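Local coordinates for long form D7clu1 salivary protein (Culex quinquefasciatus, PDB 6V4C) that binds and sequesters adenine nucleotides, chiefly ADP and ATP, at mosquito bite sites, so inhibiting platelet aggregation and easing blood feeding on vertebrate hosts, at residues A[27-32]-A[40-45]; A[135-138]-A[142-145]; A[172-177]-A[238-243]; A[259-262]-A[267-270]. One frame throughout, in Å; residues are numbered along the deposited sequence.

Following the chain from the N terminus, interaction 1 closes the short loop after helix 27-34, and interaction 2 closes another after helix 130-139. Interaction 3 spans 60 residues and joins the loop after helix 164-172 to helix 235-247. Interaction 4 then folds the segment behind helix 249-263 back onto that helix. All four lie in series, and none encloses or crosses another. Interactions 1 and 4 nevertheless touch, Phe27 CD1 lying 3.2 Å from Leu270 O. Interactions 2 and 4, with nearest atoms about 7 Å apart, meet the same ADP. Interaction 3 lies across the chain's centre from interaction 1, their centres about 40 Å apart.

Interaction 1 (A[27-32]-A[40-45]); sequences FGLAEK and ESDGKT
Leu29 lays its two methyl groups over different parts of the turn at 42-45, CD1 against Asp42 and CD2 against Lys44. CD1 sits over the carboxylate carbon, 3.6 Å from Asp42 CG, as the two side chains run past each other in opposite directions. Its sister methyl meets the aliphatic part of the lysine, with Leu29 CD2 3.6 Å from Lys44 CD, before the rest of that chain turns away from the helix. With CG swung opposite the backbone N (chi1 -178°), the isobutyl group extends outward from the helix and its fork straddles the turn. In this first PBP/GOBP domain, the packing holds the loop after helix 27-34 against that helix, just where helix 45-55, the bearer of Cys47 and Cys51, begins. The loop's own shape comes from a type I turn from Asp42 to Thr45, closed by Thr45 N donating to Asp42 O at 3.2 Å. Thr45 OG1 adds a weak bond to the same carbonyl and another weak one with Trp33 NE1. That hydroxyl also lies 3.8 Å from Leu29 CD1, giving the buried leucine a third neighbour. At the other end of the leucine, Asp26 OD1 takes the Leu29 backbone N-H.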
loop_
_atom_site.group_PDB
_atom_site.type_symbol
_atom_site.label_atom_id
_atom_site.label_comp_id
_atom_site.label_asym_id
_atom_site.label_seq_id
_atom_site.Cartn_x
_atom_site.Cartn_y
_atom_site.Cartn_z
ATOM N N PHE A 27 0.911 -10.334 -17.014
ATOM C CA PHE A 27 2.100 -9.757 -16.402
ATOM C C PHE A 27 2.820 -8.790 -17.333
ATOM O O PHE A 27 3.441 -7.830 -16.860
ATOM C CB PHE A 27 3.026 -10.871 -15.916
ATOM C CG PHE A 27 2.348 -11.846 -14.996
ATOM C CD1 PHE A 27 2.307 -11.617 -13.631
ATOM C CD2 PHE A 27 1.731 -12.981 -15.499
ATOM C CE1 PHE A 27 1.674 -12.506 -12.785
ATOM C CE2 PHE A 27 1.095 -13.874 -14.656
ATOM C CZ PHE A 27 1.066 -13.637 -13.298
ATOM N N GLY A 28 2.748 -9.018 -18.646
ATOM C CA GLY A 28 3.292 -8.046 -19.578
ATOM C C GLY A 28 2.581 -6.711 -19.491
ATOM O O GLY A 28 3.210 -5.652 -19.559
ATOM N N LEU A 29 1.255 -6.744 -19.336
ATOM C CA LEU A 29 0.508 -5.511 -19.115
ATOM C C LEU A 29 0.868 -4.892 -17.771
ATOM O O LEU A 29 0.969 -3.665 -17.651
ATOM C CB LEU A 29 -0.992 -5.786 -19.202
ATOM C CG LEU A 29 -1.920 -4.581 -19.047
ATOM C CD1 LEU A 29 -1.627 -3.533 -20.107
ATOM C CD2 LEU A 29 -3.374 -5.016 -19.111
ATOM N N ALA A 30 1.064 -5.727 -16.748
ATOM C CA ALA A 30 1.518 -5.215 -15.461
ATOM C C ALA A 30 2.890 -4.569 -15.586
ATOM O O ALA A 30 3.160 -3.540 -14.957
ATOM C CB ALA A 30 1.541 -6.339 -14.427
ATOM N N GLU A 31 3.767 -5.151 -16.407
ATOM C CA GLU A 31 5.083 -4.556 -16.612
ATOM C C GLU A 31 4.972 -3.184 -17.267
ATOM O O GLU A 31 5.737 -2.267 -16.941
ATOM C CB GLU A 31 5.961 -5.489 -17.447
ATOM N N LYS A 32 4.020 -3.020 -18.190
ATOM C CA LYS A 32 3.832 -1.724 -18.834
ATOM C C LYS A 32 3.349 -0.678 -17.838
ATOM O O LYS A 32 3.768 0.485 -17.893
ATOM C CB LYS A 32 2.849 -1.847 -19.999
ATOM C CG LYS A 32 3.414 -2.531 -21.233
ATOM N N GLU A 40 -4.195 3.687 -24.188
ATOM C CA GLU A 40 -5.541 3.267 -24.551
ATOM C C GLU A 40 -5.474 2.471 -25.846
ATOM O O GLU A 40 -5.184 3.023 -26.913
ATOM C CB GLU A 40 -6.440 4.491 -24.723
ATOM N N SER A 41 -5.735 1.171 -25.744
ATOM C CA SER A 41 -5.505 0.239 -26.838
ATOM C C SER A 41 -5.183 -1.105 -26.207
ATOM O O SER A 41 -5.398 -2.163 -26.808
ATOM N N ASP A 42 -4.653 -1.058 -24.989
ATOM C CA ASP A 42 -4.595 -2.219 -24.113
ATOM C C ASP A 42 -5.877 -2.232 -23.290
ATOM O O ASP A 42 -6.192 -1.249 -22.610
ATOM C CB ASP A 42 -3.368 -2.143 -23.209
ATOM C CG ASP A 42 -2.313 -3.165 -23.579
ATOM O OD1 ASP A 42 -2.684 -4.330 -23.835
ATOM O OD2 ASP A 42 -1.118 -2.805 -23.620
ATOM N N GLY A 43 -6.614 -3.339 -23.365
ATOM C CA GLY A 43 -7.966 -3.428 -22.846
ATOM C C GLY A 43 -8.200 -2.921 -21.437
ATOM O O GLY A 43 -9.053 -2.055 -21.221
ATOM N N LYS A 44 -7.447 -3.443 -20.470
ATOM C CA LYS A 44 -7.713 -3.167 -19.063
ATOM C C LYS A 44 -7.147 -1.836 -18.583
ATOM O O LYS A 44 -7.389 -1.465 -17.430
ATOM C CB LYS A 44 -7.139 -4.289 -18.194
ATOM C CG LYS A 44 -7.378 -5.695 -18.723
ATOM C CD LYS A 44 -6.429 -6.679 -18.056
ATOM C CE LYS A 44 -6.460 -8.047 -18.717
ATOM N NZ LYS A 44 -7.607 -8.873 -18.252
ATOM N N THR A 45 -6.410 -1.112 -19.429
ATOM C CA THR A 45 -5.704 0.080 -18.963
ATOM C C THR A 45 -6.661 1.202 -18.573
ATOM O O THR A 45 -6.337 2.012 -17.695
ATOM C CB THR A 45 -4.713 0.549 -20.031
ATOM O OG1 THR A 45 -3.874 -0.546 -20.413
ATOM C CG2 THR A 45 -3.840 1.680 -19.505
#

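Interaction 2 (A[135-138]-A[142-145]); sequences AIYK and QIKP. With ADP (adenosine-5'-diphosphate), chain B.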
loop_
_atom_site.group_PDB
_atom_site.type_symbol
_atom_site.label_atom_id
_atom_site.label_comp_id
_atom_site.label_asym_id
_atom_site.label_seq_id
_atom_site.Cartn_x
_atom_site.Cartn_y
_atom_site.Cartn_z
ATOM N N ALA A 135 15.878 9.022 -2.961
ATOM C CA ALA A 135 16.435 10.159 -2.237
ATOM C C ALA A 135 15.568 10.519 -1.037
ATOM O O ALA A 135 16.083 10.813 0.050
ATOM C CB ALA A 135 16.589 11.356 -3.175
ATOM N N ILE A 136 14.247 10.486 -1.210
ATOM C CA ILE A 136 13.346 10.784 -0.098
ATOM C C ILE A 136 13.491 9.746 1.010
ATOM O O ILE A 136 13.552 10.092 2.197
ATOM C CB ILE A 136 11.897 10.914 -0.604
ATOM C CG1 ILE A 136 11.766 12.150 -1.497
ATOM C CG2 ILE A 136 10.913 10.961 0.567
ATOM C CD1 ILE A 136 10.428 12.265 -2.194
ATOM N N TYR A 137 13.563 8.462 0.643
ATOM C CA TYR A 137 13.769 7.415 1.641
ATOM C C TYR A 137 15.053 7.654 2.425
ATOM O O TYR A 137 15.073 7.542 3.657
ATOM C CB TYR A 137 13.813 6.040 0.974
ATOM C CG TYR A 137 12.489 5.517 0.461
ATOM C CD1 TYR A 137 11.281 6.060 0.886
ATOM C CD2 TYR A 137 12.451 4.468 -0.447
ATOM C CE1 TYR A 137 10.070 5.575 0.408
ATOM C CE2 TYR A 137 11.253 3.976 -0.925
ATOM C CZ TYR A 137 10.066 4.533 -0.498
ATOM O OH TYR A 137 8.882 4.031 -0.982
ATOM N N LYS A 138 16.145 7.978 1.724
ATOM C CA LYS A 138 17.423 8.173 2.401
ATOM C C LYS A 138 17.361 9.341 3.373
ATOM O O LYS A 138 17.949 9.288 4.459
ATOM C CB LYS A 138 18.539 8.392 1.379
ATOM C CG LYS A 138 18.992 7.128 0.672
ATOM C CD LYS A 138 20.229 7.394 -0.175
ATOM C CE LYS A 138 20.545 6.208 -1.078
ATOM N NZ LYS A 138 20.732 4.956 -0.307
ATOM N N GLN A 142 12.081 7.768 8.778
ATOM C CA GLN A 142 10.795 7.436 9.376
ATOM C C GLN A 142 9.800 6.867 8.373
ATOM O O GLN A 142 8.733 6.403 8.780
ATOM C CB GLN A 142 10.190 8.661 10.072
ATOM C CG GLN A 142 9.506 9.652 9.136
ATOM C CD GLN A 142 10.483 10.480 8.318
ATOM O OE1 GLN A 142 11.700 10.363 8.467
ATOM N NE2 GLN A 142 9.947 11.330 7.450
ATOM N N ILE A 143 10.107 6.898 7.084
ATOM C CA ILE A 143 9.270 6.263 6.072
ATOM C C ILE A 143 9.819 4.866 5.815
ATOM O O ILE A 143 11.034 4.695 5.650
ATOM C CB ILE A 143 9.260 7.093 4.776
ATOM C CG1 ILE A 143 8.905 8.553 5.073
ATOM C CG2 ILE A 143 8.278 6.498 3.767
ATOM C CD1 ILE A 143 8.876 9.436 3.845
ATOM N N LYS A 144 8.936 3.869 5.786
ATOM C CA LYS A 144 9.370 2.508 5.483
ATOM C C LYS A 144 9.819 2.426 4.032
ATOM O O LYS A 144 8.990 2.613 3.130
ATOM C CB LYS A 144 8.230 1.520 5.717
ATOM C CG LYS A 144 8.665 0.060 5.612
ATOM C CD LYS A 144 7.510 -0.883 5.336
ATOM C CE LYS A 144 7.180 -0.953 3.855
ATOM N NZ LYS A 144 8.262 -1.600 3.050
ATOM N N PRO A 145 11.099 2.163 3.755
ATOM C CA PRO A 145 11.537 2.079 2.356
ATOM C C PRO A 145 11.290 0.687 1.797
ATOM O O PRO A 145 10.840 -0.198 2.533
ATOM C CB PRO A 145 13.034 2.377 2.455
ATOM C CG PRO A 145 13.418 1.769 3.783
ATOM C CD PRO A 145 12.212 1.926 4.697
HETATM P PB ADP B . 13.098 0.000 -9.268
HETATM O O1B ADP B . 14.381 0.450 -9.047
HETATM O O2B ADP B . 12.958 -0.819 -10.411
HETATM O O3B ADP B . 12.196 1.032 -9.301
HETATM P PA ADP B . 12.426 -2.655 -8.294
HETATM O O1A ADP B . 13.496 -3.666 -8.050
HETATM O O2A ADP B . 11.848 -2.874 -9.566
HETATM O O3A ADP B . 12.929 -1.197 -8.219
HETATM O "O5'" ADP B . 11.310 -2.343 -7.304
HETATM C "C5'" ADP B . 10.391 -1.291 -7.502
HETATM C "C4'" ADP B . 9.111 -1.508 -6.726
HETATM O "O4'" ADP B . 9.215 -1.043 -5.405
HETATM C "C3'" ADP B . 7.896 -0.710 -7.139
HETATM O "O3'" ADP B . 7.195 -1.305 -8.182
HETATM C "C2'" ADP B . 7.069 -0.530 -5.869
HETATM O "O2'" ADP B . 6.015 -1.396 -5.857
HETATM C "C1'" ADP B . 7.991 -1.023 -4.802
HETATM N N9 ADP B . 8.091 -0.187 -3.647
HETATM C C8 ADP B . 8.424 1.090 -3.662
HETATM N N7 ADP B . 8.496 1.621 -2.513
HETATM C C5 ADP B . 8.178 0.638 -1.657
HETATM C C6 ADP B . 8.076 0.566 -0.273
HETATM N N6 ADP B . 8.277 1.551 0.533
HETATM N N1 ADP B . 7.729 -0.577 0.264
HETATM C C2 ADP B . 7.492 -1.585 -0.515
HETATM N N3 ADP B . 7.574 -1.640 -1.796
HETATM C C4 ADP B . 7.927 -0.499 -2.343
HETATM O O HOH W 1 13.353 5.453 4.585
#
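Pro145 fills the hollow over one face of the Tyr137 ring. Its CA stands almost above the ring centre, 3.8 Å from the centroid and 12° off the normal, a CH-pi contact. The proline CB leans over the near side of the same face, with Pro145 CB 3.6 Å from Tyr137 CD2. Obliquely to the ring, a second bump arrives: Ile143 CG2 packs 3.9 Å from Tyr137 CE1, the two side chains crossing at roughly a right angle. The other arm of Ile143 reaches past the tyrosine to the methyl CG2 of Ile136, so its two methyls bridge successive residues of helix 130-139, CG2 on Tyr137 and CD1 on Ile136. Glu9 and Pro8 of helix 8-22 add to the wall around these side chains. Between the two backbones a water lies within hydrogen-bonding range of both Tyr137 O and Ile143 O.

The phenol end projects beyond this packing. Tyr137 OH donates to ADP N7 at 2.9 Å, and N7 lies in the plane of the ring, at its edge. The Lys144 carbonyl takes a weak bond from ADP N6. Bent at chi3 (84°) and chi4 (67°), the Lys144 chain curls round until NZ bonds to ADP N1 at 3.0 Å. The carbonyls of Pro145, Ile148 and Ser263 also lie within bonding range of NZ, so four acceptors share three protons, and NZ stands above the Pro145 carbonyl plane. Together, helix and loop form the adenine-recognition end of the ADP pocket of this long-form D7 protein, to which Glu9 and Ala12 of the first PBP/GOBP region also contribute.

Interaction 3 (A[172-177]-A[238-243]); sequences HGFSDD and DYYKCI. With ZN (zinc ion), chain L.
Tyr240 reaches from its helix to the loop backbone, its OH donating to Gly173 O at 2.6 Å. The carbonyl oxygen lies in the plane of the phenol ring, at its edge, while the donor is tilted 21° from the carbonyl plane. Beside it, the Phe174 ring carries the Lys241 chain across one face: Lys241 CE stands 3.6 Å from the ring centroid, a CH-pi contact. The lysine crosses the phenylalanine at about a right angle. Its bend at chi2 (46°) lays CD as well as CE over the ring, Lys241 CD approaching Phe174 CE1 to 3.5 Å. Along the Phe174 edge, CD1 touches Tyr240 CE1 at 4.1 Å. The contact thus fastens the loop after helix 164-172 to helix 235-247 in the second PBP/GOBP domain, and that helix is itself tied to the loop after helix 218-226 by the disulfide Cys228-Cys242. Further out, Asp245 forms a salt bridge with Lys241 NZ, and Phe180 and Phe252 set their rings edge-to-face with Tyr240. Gly173 has positive phi where helix 164-172 ends, and His172 O accepts from Tyr244 OH. His172 ND1 binds a zinc ion at 2.1 Å, together with Glu249 of the same chain.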
loop_
_atom_site.group_PDB
_atom_site.type_symbol
_atom_site.label_atom_id
_atom_site.label_comp_id
_atom_site.label_asym_id
_atom_site.label_seq_id
_atom_site.Cartn_x
_atom_site.Cartn_y
_atom_site.Cartn_z
ATOM N N HIS A 172 4.331 -16.239 17.710
ATOM C CA HIS A 172 2.895 -16.405 17.859
ATOM C C HIS A 172 2.075 -15.251 17.304
ATOM O O HIS A 172 0.841 -15.317 17.351
ATOM C CB HIS A 172 2.540 -16.637 19.335
ATOM C CG HIS A 172 3.412 -17.648 20.012
ATOM N ND1 HIS A 172 3.289 -19.004 19.796
ATOM C CD2 HIS A 172 4.421 -17.500 20.903
ATOM C CE1 HIS A 172 4.184 -19.648 20.525
ATOM N NE2 HIS A 172 4.886 -18.758 21.203
ATOM N N GLY A 173 2.708 -14.197 16.793
ATOM C CA GLY A 173 1.971 -13.078 16.240
ATOM C C GLY A 173 1.262 -12.203 17.245
ATOM O O GLY A 173 0.449 -11.363 16.848
ATOM N N PHE A 174 1.539 -12.368 18.534
ATOM C CA PHE A 174 0.888 -11.568 19.558
ATOM C C PHE A 174 1.784 -11.544 20.785
ATOM O O PHE A 174 2.603 -12.442 20.996
ATOM C CB PHE A 174 -0.497 -12.127 19.909
ATOM C CG PHE A 174 -1.281 -11.254 20.842
ATOM C CD1 PHE A 174 -1.925 -10.122 20.371
ATOM C CD2 PHE A 174 -1.371 -11.560 22.191
ATOM C CE1 PHE A 174 -2.647 -9.312 21.226
ATOM C CE2 PHE A 174 -2.092 -10.753 23.052
ATOM C CZ PHE A 174 -2.733 -9.628 22.567
ATOM N N SER A 175 1.624 -10.496 21.586
ATOM C CA SER A 175 2.374 -10.369 22.824
ATOM C C SER A 175 1.541 -9.590 23.826
ATOM O O SER A 175 0.842 -8.639 23.460
ATOM C CB SER A 175 3.710 -9.655 22.603
ATOM O OG SER A 175 4.331 -9.342 23.839
ATOM N N ASP A 176 1.626 -9.998 25.091
ATOM C CA ASP A 176 0.949 -9.313 26.182
ATOM C C ASP A 176 1.750 -8.139 26.728
ATOM O O ASP A 176 1.209 -7.359 27.519
ATOM C CB ASP A 176 0.685 -10.295 27.325
ATOM C CG ASP A 176 1.949 -10.995 27.790
ATOM O OD1 ASP A 176 2.589 -11.683 26.964
ATOM O OD2 ASP A 176 2.316 -10.844 28.975
ATOM N N ASP A 177 3.015 -7.995 26.333
ATOM C CA ASP A 177 3.873 -6.975 26.911
ATOM C C ASP A 177 3.401 -5.581 26.493
ATOM O O ASP A 177 2.715 -5.423 25.481
ATOM C CB ASP A 177 5.326 -7.208 26.498
ATOM C CG ASP A 177 5.641 -6.658 25.123
ATOM O OD1 ASP A 177 5.164 -7.230 24.118
ATOM O OD2 ASP A 177 6.366 -5.645 25.050
ATOM N N ASP A 238 -6.462 -3.977 20.141
ATOM C CA ASP A 238 -7.681 -4.693 20.505
ATOM C C ASP A 238 -8.359 -5.302 19.282
ATOM O O ASP A 238 -8.801 -6.455 19.324
ATOM C CB ASP A 238 -8.634 -3.762 21.259
ATOM C CG ASP A 238 -8.049 -3.265 22.571
ATOM O OD1 ASP A 238 -7.196 -3.969 23.155
ATOM O OD2 ASP A 238 -8.441 -2.168 23.020
ATOM N N TYR A 239 -8.457 -4.544 18.189
ATOM C CA TYR A 239 -9.027 -5.102 16.967
ATOM C C TYR A 239 -8.132 -6.196 16.395
ATOM O O TYR A 239 -8.624 -7.221 15.910
ATOM C CB TYR A 239 -9.259 -3.995 15.941
ATOM C CG TYR A 239 -10.508 -3.178 16.198
ATOM C CD1 TYR A 239 -11.770 -3.734 16.025
ATOM C CD2 TYR A 239 -10.425 -1.852 16.604
ATOM C CE1 TYR A 239 -12.918 -2.992 16.255
ATOM C CE2 TYR A 239 -11.569 -1.102 16.834
ATOM C CZ TYR A 239 -12.811 -1.679 16.659
ATOM O OH TYR A 239 -13.949 -0.940 16.887
ATOM N N TYR A 240 -6.817 -5.981 16.438
ATOM C CA TYR A 240 -5.858 -7.008 16.036
ATOM C C TYR A 240 -6.111 -8.306 16.789
ATOM O O TYR A 240 -6.192 -9.384 16.189
ATOM C CB TYR A 240 -4.449 -6.476 16.309
ATOM C CG TYR A 240 -3.284 -7.359 15.921
ATOM C CD1 TYR A 240 -2.907 -8.433 16.715
ATOM C CD2 TYR A 240 -2.514 -7.072 14.801
ATOM C CE1 TYR A 240 -1.830 -9.222 16.382
ATOM C CE2 TYR A 240 -1.427 -7.856 14.460
ATOM C CZ TYR A 240 -1.091 -8.930 15.257
ATOM O OH TYR A 240 -0.012 -9.718 14.932
ATOM N N LYS A 241 -6.265 -8.220 18.112
ATOM C CA LYS A 241 -6.527 -9.420 18.901
ATOM C C LYS A 241 -7.897 -10.011 18.593
ATOM O O LYS A 241 -8.062 -11.237 18.622
ATOM C CB LYS A 241 -6.387 -9.117 20.394
ATOM C CG LYS A 241 -6.378 -10.357 21.291
ATOM C CD LYS A 241 -5.441 -11.429 20.732
ATOM C CE LYS A 241 -5.020 -12.438 21.792
ATOM N NZ LYS A 241 -6.170 -13.167 22.395
ATOM N N CYS A 242 -8.884 -9.163 18.290
ATOM C CA CYS A 242 -10.206 -9.662 17.928
ATOM C C CYS A 242 -10.155 -10.477 16.638
ATOM O O CYS A 242 -10.776 -11.541 16.543
ATOM C CB CYS A 242 -11.190 -8.492 17.824
ATOM S SG CYS A 242 -11.751 -7.844 19.445
ATOM N N ILE A 243 -9.410 -9.998 15.638
ATOM C CA ILE A 243 -9.235 -10.755 14.399
ATOM C C ILE A 243 -8.446 -12.033 14.661
ATOM O O ILE A 243 -8.773 -13.105 14.135
ATOM C CB ILE A 243 -8.547 -9.873 13.342
ATOM C CG1 ILE A 243 -9.360 -8.601 13.093
ATOM C CG2 ILE A 243 -8.325 -10.656 12.054
ATOM C CD1 ILE A 243 -8.549 -7.477 12.489
HETATM ZN ZN ZN L . 1.741 -20.045 18.839
#

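Interaction 4 (A[259-262]-A[267-270]); sequences IEVR and SYRL. With ADP (adenosine-5'-diphosphate), chain B.
A backbone bond of 3.0 Å from Leu270 N to Ser267 O bends the chain into a 3-10 turn, from which Tyr268 and Arg269 face Val261 and Arg262. Tyr268 receives Val261 CG1 over one face of its ring, 4.2 Å from the centroid and 26° off the normal. This CH-pi contact is displaced toward the phenol end, with Val261 CG1 3.8 Å from Tyr268 CZ. With its CG opposite the backbone N (chi1 -170°), the tyrosine runs roughly square to the axis of segment 259-262 and brings its ring against the valine. Nearer the start of that ring, Arg262 CG comes within 3.9 Å of Tyr268 CD2, and the arginine runs across the tyrosine at about a right angle.

The two arginines then meet. Arg269 CD packs 3.6 Å from Arg262 NE, an aliphatic carbon against a charged group. Beyond it, Arg262 NH2 and Arg269 NH1 lie 3.9 Å apart, like charges whose mutual repulsion may be partly offset by a long, weak ion pair of Arg269 with Glu20. The guanidinium planes stand 84° apart, so the groups do not stack.

On the other side of the turn, Ser267 OG shares a hydrogen bond with the ribose O3' of ADP, at a modelled length too short to be taken literally. Helix 249-263 and this returning segment are flanked by helix 279-292, where Lys285 touches both Val261 and Tyr268, by helix 202-211, whose Ala211 meets both arginines, and by helix 8-22, against which Leu270 rests.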
loop_
_atom_site.group_PDB
_atom_site.type_symbol
_atom_site.label_atom_id
_atom_site.label_comp_id
_atom_site.label_asym_id
_atom_site.label_seq_id
_atom_site.Cartn_x
_atom_site.Cartn_y
_atom_site.Cartn_z
ATOM N N ILE A 259 1.468 -11.358 4.087
ATOM C CA ILE A 259 1.507 -9.898 4.082
ATOM C C ILE A 259 2.928 -9.400 4.313
ATOM O O ILE A 259 3.420 -8.517 3.600
ATOM C CB ILE A 259 0.529 -9.320 5.123
ATOM C CG1 ILE A 259 -0.922 -9.527 4.680
ATOM C CG2 ILE A 259 0.821 -7.845 5.357
ATOM C CD1 ILE A 259 -1.950 -9.190 5.754
ATOM N N GLU A 260 3.610 -9.967 5.312
ATOM C CA GLU A 260 4.965 -9.521 5.632
ATOM C C GLU A 260 5.902 -9.691 4.446
ATOM O O GLU A 260 6.650 -8.770 4.095
ATOM C CB GLU A 260 5.504 -10.279 6.844
ATOM C CG GLU A 260 6.925 -9.880 7.178
ATOM C CD GLU A 260 7.351 -10.264 8.576
ATOM O OE1 GLU A 260 6.744 -11.185 9.162
ATOM O OE2 GLU A 260 8.299 -9.634 9.087
ATOM N N VAL A 261 5.880 -10.869 3.815
ATOM C CA VAL A 261 6.753 -11.121 2.671
ATOM C C VAL A 261 6.479 -10.124 1.550
ATOM O O VAL A 261 7.406 -9.589 0.933
ATOM C CB VAL A 261 6.624 -12.582 2.197
ATOM C CG1 VAL A 261 7.239 -12.753 0.817
ATOM C CG2 VAL A 261 7.292 -13.517 3.187
ATOM N N ARG A 262 5.202 -9.852 1.277
ATOM C CA ARG A 262 4.852 -8.938 0.196
ATOM C C ARG A 262 5.183 -7.487 0.524
ATOM O O ARG A 262 5.362 -6.684 -0.398
ATOM C CB ARG A 262 3.365 -9.068 -0.138
ATOM C CG ARG A 262 2.960 -10.430 -0.681
ATOM C CD ARG A 262 1.542 -10.794 -0.243
ATOM N NE ARG A 262 0.551 -9.831 -0.701
ATOM C CZ ARG A 262 -0.633 -9.642 -0.124
ATOM N NH1 ARG A 262 -0.977 -10.341 0.954
ATOM N NH2 ARG A 262 -1.468 -8.742 -0.621
ATOM N N SER A 267 5.194 -4.734 -5.366
ATOM C CA SER A 267 4.969 -5.322 -6.683
ATOM C C SER A 267 5.162 -6.833 -6.698
ATOM O O SER A 267 5.182 -7.424 -7.783
ATOM C CB SER A 267 5.911 -4.686 -7.711
ATOM O OG SER A 267 5.856 -3.274 -7.653
ATOM N N TYR A 268 5.291 -7.452 -5.521
ATOM C CA TYR A 268 5.666 -8.862 -5.418
ATOM C C TYR A 268 4.753 -9.756 -6.251
ATOM O O TYR A 268 5.223 -10.543 -7.082
ATOM C CB TYR A 268 5.636 -9.271 -3.943
ATOM C CG TYR A 268 6.221 -10.629 -3.627
ATOM C CD1 TYR A 268 7.587 -10.793 -3.442
ATOM C CD2 TYR A 268 5.403 -11.742 -3.477
ATOM C CE1 TYR A 268 8.126 -12.031 -3.137
ATOM C CE2 TYR A 268 5.932 -12.985 -3.169
ATOM C CZ TYR A 268 7.294 -13.122 -3.000
ATOM O OH TYR A 268 7.827 -14.354 -2.696
ATOM N N ARG A 269 3.440 -9.645 -6.050
ATOM C CA ARG A 269 2.507 -10.525 -6.744
ATOM C C ARG A 269 2.365 -10.208 -8.228
ATOM O O ARG A 269 1.761 -11.004 -8.955
ATOM C CB ARG A 269 1.138 -10.490 -6.070
ATOM C CG ARG A 269 1.124 -11.106 -4.687
ATOM C CD ARG A 269 -0.221 -10.909 -4.021
ATOM N NE ARG A 269 -1.252 -11.769 -4.591
ATOM C CZ ARG A 269 -2.557 -11.562 -4.442
ATOM N NH1 ARG A 269 -2.989 -10.511 -3.756
ATOM N NH2 ARG A 269 -3.429 -12.397 -4.990
ATOM N N LEU A 270 2.902 -9.083 -8.693
ATOM C CA LEU A 270 2.779 -8.702 -10.093
ATOM C C LEU A 270 3.905 -9.242 -10.966
ATOM O O LEU A 270 3.800 -9.179 -12.195
ATOM C CB LEU A 270 2.673 -7.181 -10.219
ATOM C CG LEU A 270 1.490 -6.593 -9.447
ATOM C CD1 LEU A 270 1.678 -5.105 -9.235
ATOM C CD2 LEU A 270 0.184 -6.877 -10.174
HETATM P PB ADP B . 13.098 0.000 -9.268
HETATM O O1B ADP B . 14.381 0.450 -9.047
HETATM O O2B ADP B . 12.958 -0.819 -10.411
HETATM O O3B ADP B . 12.196 1.032 -9.301
HETATM P PA ADP B . 12.426 -2.655 -8.294
HETATM O O1A ADP B . 13.496 -3.666 -8.050
HETATM O O2A ADP B . 11.848 -2.874 -9.566
HETATM O O3A ADP B . 12.929 -1.197 -8.219
HETATM O "O5'" ADP B . 11.310 -2.343 -7.304
HETATM C "C5'" ADP B . 10.391 -1.291 -7.502
HETATM C "C4'" ADP B . 9.111 -1.508 -6.726
HETATM O "O4'" ADP B . 9.215 -1.043 -5.405
HETATM C "C3'" ADP B . 7.896 -0.710 -7.139
HETATM O "O3'" ADP B . 7.195 -1.305 -8.182
HETATM C "C2'" ADP B . 7.069 -0.530 -5.869
HETATM O "O2'" ADP B . 6.015 -1.396 -5.857
HETATM C "C1'" ADP B . 7.991 -1.023 -4.802
HETATM N N9 ADP B . 8.091 -0.187 -3.647
HETATM C C8 ADP B . 8.424 1.090 -3.662
HETATM N N7 ADP B . 8.496 1.621 -2.513
HETATM C C5 ADP B . 8.178 0.638 -1.657
HETATM C C6 ADP B . 8.076 0.566 -0.273
HETATM N N6 ADP B . 8.277 1.551 0.533
HETATM N N1 ADP B . 7.729 -0.577 0.264
HETATM C C2 ADP B . 7.492 -1.585 -0.515
HETATM N N3 ADP B . 7.574 -1.640 -1.796
HETATM C C4 ADP B . 7.927 -0.499 -2.343
#